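Local coordinates for protein MGS-M5 (PDB 4Q3N) that probably interconverts L-lactate and pyruvate with NAD as cofactor, as a member of the lactate/malate dehydrogenase family, at residues M16-A21 against A72-I77; I115-S120 against R240-I245. One frame throughout, in Å; residues are numbered along the deposited sequence.

Contact 1 of 2, residues M16-A21 against A72-I77; sequences MSYAYA and AGLVVI
Tyr18 meets Val76 and Leu74 in a small, buried, largely apolar contact between helix 13-25 and strand 74-77, inside the NAD-binding domain. The helix lies over one face of the parallel sheet, and a single long side chain bridges to this strand. With CG anti to the backbone N (chi1 167°), the tyrosine ring reaches out from the helix, past Val6 and Val8 of strand 5-9, to the next strand in the sheet. Val76 supplies the main footing: its CG2 methyl lies 3.5 Å from Tyr18 CE2, at the far end of the ring and oblique to it. The same methyl is 3.4 Å from Tyr18 OH, while Leu74 CD2, two residues earlier in the strand, approaches that hydroxyl at 3.7 Å. Both methyls meet the phenol oxygen from the side of the strand; its polar need is met by a hydrogen bond to Thr242. Replacing the tyrosine by an alanine would probably open a gap beside Val76 CG2 and cost Thr242 a hydrogen-bonding partner. A first helix laid on the sheet just after a glycine-rich GxGxxG turn is consistent with the dinucleotide-binding Rossmann fold.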
loop_
_atom_site.group_PDB
_atom_site.type_symbol
_atom_site.label_atom_id
_atom_site.label_comp_id
_atom_site.label_asym_id
_atom_site.label_seq_id
_atom_site.Cartn_x
_atom_site.Cartn_y
_atom_site.Cartn_z
ATOM N N MET A 16 9.571 1.887 -19.776
ATOM C CA MET A 16 8.207 2.333 -19.502
ATOM C C MET A 16 7.464 1.329 -18.570
ATOM O O MET A 16 6.597 1.736 -17.832
ATOM C CB MET A 16 7.404 2.555 -20.792
ATOM C CG MET A 16 7.896 3.808 -21.580
ATOM S SD MET A 16 7.895 5.296 -20.565
ATOM C CE MET A 16 6.209 5.340 -19.843
ATOM N N SER A 17 7.782 0.048 -18.644
ATOM C CA SER A 17 7.204 -0.914 -17.704
ATOM C C SER A 17 7.699 -0.564 -16.297
ATOM O O SER A 17 6.944 -0.530 -15.328
ATOM C CB SER A 17 7.602 -2.329 -18.108
ATOM O OG SER A 17 6.901 -2.689 -19.299
ATOM N N TYR A 18 8.968 -0.212 -16.213
ATOM C CA TYR A 18 9.531 0.282 -14.962
ATOM C C TYR A 18 8.779 1.541 -14.462
ATOM O O TYR A 18 8.302 1.593 -13.298
ATOM C CB TYR A 18 11.021 0.593 -15.170
ATOM C CG TYR A 18 11.662 1.415 -14.047
ATOM C CD1 TYR A 18 11.612 0.998 -12.714
ATOM C CD2 TYR A 18 12.336 2.587 -14.337
ATOM C CE1 TYR A 18 12.242 1.770 -11.668
ATOM C CE2 TYR A 18 12.993 3.354 -13.324
ATOM C CZ TYR A 18 12.940 2.925 -11.997
ATOM O OH TYR A 18 13.561 3.676 -11.017
ATOM N N ALA A 19 8.637 2.543 -15.323
ATOM C CA ALA A 19 7.935 3.754 -14.942
ATOM C C ALA A 19 6.473 3.448 -14.517
ATOM O O ALA A 19 6.023 3.941 -13.475
ATOM C CB ALA A 19 7.951 4.764 -16.071
ATOM N N TYR A 20 5.776 2.610 -15.289
ATOM C CA TYR A 20 4.373 2.355 -14.973
ATOM C C TYR A 20 4.276 1.621 -13.646
ATOM O O TYR A 20 3.339 1.842 -12.876
ATOM C CB TYR A 20 3.733 1.505 -16.033
ATOM C CG TYR A 20 2.212 1.377 -16.019
ATOM C CD1 TYR A 20 1.368 2.509 -15.973
ATOM C CD2 TYR A 20 1.643 0.149 -16.206
ATOM C CE1 TYR A 20 -0.021 2.344 -16.093
ATOM C CE2 TYR A 20 0.263 -0.018 -16.334
ATOM C CZ TYR A 20 -0.535 1.085 -16.297
ATOM O OH TYR A 20 -1.871 0.848 -16.473
ATOM N N ALA A 21 5.176 0.671 -13.431
ATOM C CA ALA A 21 5.159 -0.073 -12.165
ATOM C C ALA A 21 5.376 0.882 -10.989
ATOM O O ALA A 21 4.692 0.759 -9.938
ATOM C CB ALA A 21 6.230 -1.236 -12.184
ATOM N N ALA A 72 18.371 14.882 -9.865
ATOM C CA ALA A 72 17.767 13.549 -9.783
ATOM C C ALA A 72 18.564 12.704 -8.786
ATOM O O ALA A 72 19.780 12.828 -8.716
ATOM C CB ALA A 72 17.747 12.897 -11.135
ATOM N N GLY A 73 17.880 11.872 -8.000
ATOM C CA GLY A 73 18.569 11.010 -7.053
ATOM C C GLY A 73 19.060 9.756 -7.794
ATOM O O GLY A 73 20.049 9.133 -7.414
ATOM N N LEU A 74 18.382 9.406 -8.871
ATOM C CA LEU A 74 18.686 8.140 -9.579
ATOM C C LEU A 74 18.435 8.312 -11.065
ATOM O O LEU A 74 17.409 8.867 -11.457
ATOM C CB LEU A 74 17.786 6.984 -9.056
ATOM C CG LEU A 74 17.926 5.611 -9.730
ATOM C CD1 LEU A 74 19.252 4.967 -9.299
ATOM C CD2 LEU A 74 16.695 4.695 -9.333
ATOM N N VAL A 75 19.357 7.853 -11.905
ATOM C CA VAL A 75 19.034 7.823 -13.347
ATOM C C VAL A 75 19.104 6.378 -13.762
ATOM O O VAL A 75 20.116 5.699 -13.484
ATOM C CB VAL A 75 20.014 8.678 -14.191
ATOM C CG1 VAL A 75 19.675 8.526 -15.685
ATOM C CG2 VAL A 75 19.976 10.171 -13.733
ATOM N N VAL A 76 18.045 5.914 -14.414
ATOM C CA VAL A 76 17.970 4.533 -14.863
ATOM C C VAL A 76 18.153 4.500 -16.368
ATOM O O VAL A 76 17.361 5.087 -17.104
ATOM C CB VAL A 76 16.638 3.892 -14.492
ATOM C CG1 VAL A 76 16.588 2.369 -14.909
ATOM C CG2 VAL A 76 16.398 4.055 -12.907
ATOM N N ILE A 77 19.203 3.835 -16.824
ATOM C CA ILE A 77 19.514 3.826 -18.260
ATOM C C ILE A 77 19.044 2.529 -18.919
ATOM O O ILE A 77 19.459 1.436 -18.529
ATOM C CB ILE A 77 21.026 3.994 -18.511
ATOM C CG1 ILE A 77 21.533 5.274 -17.806
ATOM C CG2 ILE A 77 21.333 3.944 -20.048
ATOM C CD1 ILE A 77 23.058 5.378 -17.746
#

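Contact 2 of 2, residues I115-S120 against R240-I245; sequences ILLVAS and RITAAI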
loop_
_atom_site.group_PDB
_atom_site.type_symbol
_atom_site.label_atom_id
_atom_site.label_comp_id
_atom_site.label_asym_id
_atom_site.label_seq_id
_atom_site.Cartn_x
_atom_site.Cartn_y
_atom_site.Cartn_z
ATOM N N ILE A 115 22.833 8.445 -8.169
ATOM C CA ILE A 115 23.188 7.070 -8.459
ATOM C C ILE A 115 22.793 6.682 -9.894
ATOM O O ILE A 115 21.726 7.099 -10.366
ATOM C CB ILE A 115 22.463 6.158 -7.429
ATOM C CG1 ILE A 115 23.045 6.463 -6.018
ATOM C CG2 ILE A 115 22.516 4.666 -7.787
ATOM C CD1 ILE A 115 22.125 5.861 -4.949
ATOM N N LEU A 116 23.628 5.895 -10.577
ATOM C CA LEU A 116 23.280 5.347 -11.915
ATOM C C LEU A 116 22.911 3.899 -11.793
ATOM O O LEU A 116 23.642 3.108 -11.165
ATOM C CB LEU A 116 24.468 5.456 -12.923
ATOM C CG LEU A 116 24.958 6.860 -13.270
ATOM C CD1 LEU A 116 26.206 6.802 -14.179
ATOM C CD2 LEU A 116 23.843 7.691 -13.953
ATOM N N LEU A 117 21.801 3.552 -12.416
ATOM C CA LEU A 117 21.322 2.167 -12.506
ATOM C C LEU A 117 21.175 1.761 -13.970
ATOM O O LEU A 117 20.323 2.309 -14.677
ATOM C CB LEU A 117 19.968 2.023 -11.810
ATOM C CG LEU A 117 19.206 0.706 -11.955
ATOM C CD1 LEU A 117 20.115 -0.485 -11.612
ATOM C CD2 LEU A 117 17.929 0.699 -11.012
ATOM N N VAL A 118 21.994 0.823 -14.435
ATOM C CA VAL A 118 21.990 0.467 -15.865
ATOM C C VAL A 118 21.126 -0.778 -16.047
ATOM O O VAL A 118 21.313 -1.752 -15.325
ATOM C CB VAL A 118 23.434 0.213 -16.362
ATOM C CG1 VAL A 118 23.414 -0.261 -17.835
ATOM C CG2 VAL A 118 24.242 1.486 -16.241
ATOM N N ALA A 119 20.140 -0.746 -16.945
ATOM C CA ALA A 119 19.354 -1.958 -17.210
ATOM C C ALA A 119 19.596 -2.458 -18.649
ATOM O O ALA A 119 19.224 -3.573 -18.983
ATOM C CB ALA A 119 17.844 -1.716 -17.000
ATOM N N SER A 120 20.220 -1.631 -19.474
ATOM C CA SER A 120 20.531 -1.984 -20.862
ATOM C C SER A 120 21.343 -3.268 -20.929
ATOM O O SER A 120 22.212 -3.438 -20.111
ATOM C CB SER A 120 21.327 -0.858 -21.525
ATOM O OG SER A 120 20.651 0.376 -21.446
ATOM N N ARG A 240 12.106 -2.565 -7.429
ATOM C CA ARG A 240 12.555 -3.040 -6.120
ATOM C C ARG A 240 13.898 -2.473 -5.768
ATOM O O ARG A 240 14.152 -2.123 -4.599
ATOM C CB ARG A 240 12.634 -4.563 -6.086
ATOM C CG ARG A 240 12.808 -5.126 -4.654
ATOM C CD ARG A 240 11.519 -4.768 -3.772
ATOM N NE ARG A 240 11.721 -4.992 -2.340
ATOM C CZ ARG A 240 12.396 -4.194 -1.513
ATOM N NH1 ARG A 240 13.039 -3.118 -1.965
ATOM N NH2 ARG A 240 12.463 -4.501 -0.218
ATOM N N ILE A 241 14.784 -2.390 -6.764
ATOM C CA ILE A 241 16.108 -1.782 -6.541
ATOM C C ILE A 241 15.931 -0.315 -6.160
ATOM O O ILE A 241 16.524 0.175 -5.202
ATOM C CB ILE A 241 17.009 -1.911 -7.784
ATOM C CG1 ILE A 241 17.361 -3.408 -8.012
ATOM C CG2 ILE A 241 18.268 -1.068 -7.623
ATOM C CD1 ILE A 241 17.841 -3.748 -9.493
ATOM N N THR A 242 15.063 0.369 -6.892
ATOM C CA THR A 242 14.782 1.784 -6.627
ATOM C C THR A 242 14.254 1.989 -5.191
ATOM O O THR A 242 14.625 2.943 -4.487
ATOM C CB THR A 242 13.763 2.314 -7.658
ATOM O OG1 THR A 242 14.324 2.116 -8.988
ATOM C CG2 THR A 242 13.487 3.808 -7.425
ATOM N N ALA A 243 13.351 1.118 -4.782
ATOM C CA ALA A 243 12.710 1.260 -3.451
ATOM C C ALA A 243 13.719 1.031 -2.349
ATOM O O ALA A 243 13.721 1.732 -1.337
ATOM C CB ALA A 243 11.532 0.266 -3.322
ATOM N N ALA A 244 14.644 0.087 -2.575
ATOM C CA ALA A 244 15.694 -0.152 -1.557
ATOM C C ALA A 244 16.526 1.098 -1.339
ATOM O O ALA A 244 16.940 1.420 -0.203
ATOM C CB ALA A 244 16.594 -1.306 -1.974
ATOM N N ILE A 245 16.805 1.811 -2.435
ATOM C CA ILE A 245 17.584 3.060 -2.338
ATOM C C ILE A 245 16.757 4.228 -1.754
ATOM O O ILE A 245 17.148 4.851 -0.773
ATOM C CB ILE A 245 18.138 3.478 -3.736
ATOM C CG1 ILE A 245 19.109 2.403 -4.231
ATOM C CG2 ILE A 245 18.762 4.930 -3.631
ATOM C CD1 ILE A 245 19.432 2.523 -5.778
#
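Strand 115-118, which carries Ile115 and Leu117, runs almost antiparallel to the helical segment 240-245, with 165° between their directions and 11.1 Å between their axes at closest approach. The strand belongs to the parallel Rossmann sheet, whereas the helix is part of helix 232-246 in the C-terminal domain, so the contact joins the two domains through a buried sheet-helix interface. The backbones stay well apart, the nearest CA atoms being those of Leu117 and Thr242 at 8.8 Å, and aliphatic side chains fill the distance. Alternation along the strand sends Ile115 and Leu117 to the helix, while Leu116 and Val118 serve the opposite face, against helix 123-134. On the helix, Ile241 and Ile245 stand one turn apart and answer them pairwise. Ile115 and Ile245 reach for each other tip to tip: the extended outer branch of Ile115 (chi2 166°) carries CD1 to within 3.7 Å of Ile245 CG2. Leu117 instead slants across Ile241, touching through its CD2 methyl the branch methyl CG2 at 3.8 Å. Ile142 of strand 141-143 packs against both members of this second pair. Thr242, whose hydroxyl is hydrogen-bonded to Leu238 O within its own helix, adds a looser approach, with OG1 4.4 Å from Leu117 CD2.

How the contacts relate
From the N terminus, the chain passes through 16-21, makes an excursion through strands 30-34 and 60-63 with helix 38-49 between them, and returns at 72-77, where contact 1 closes. Helix 89-109 then leads to strand 115-118, where contact 2 opens; its much longer loop enters the C-terminal domain and closes at helix 232-246. The two loops are in series, neither nested nor crossed. They share a sheet: strands 74-77 and 115-118 are neighbours in it, and a probable hydrogen bond from Ala119 N, one residue past its strand, to Ile77 O (2.8 Å) continues their pairing. The two contacts meet at the Tyr18 OH-Thr242 OG1 hydrogen bond (2.7 Å), which ties helix 13-25 to helix 232-246.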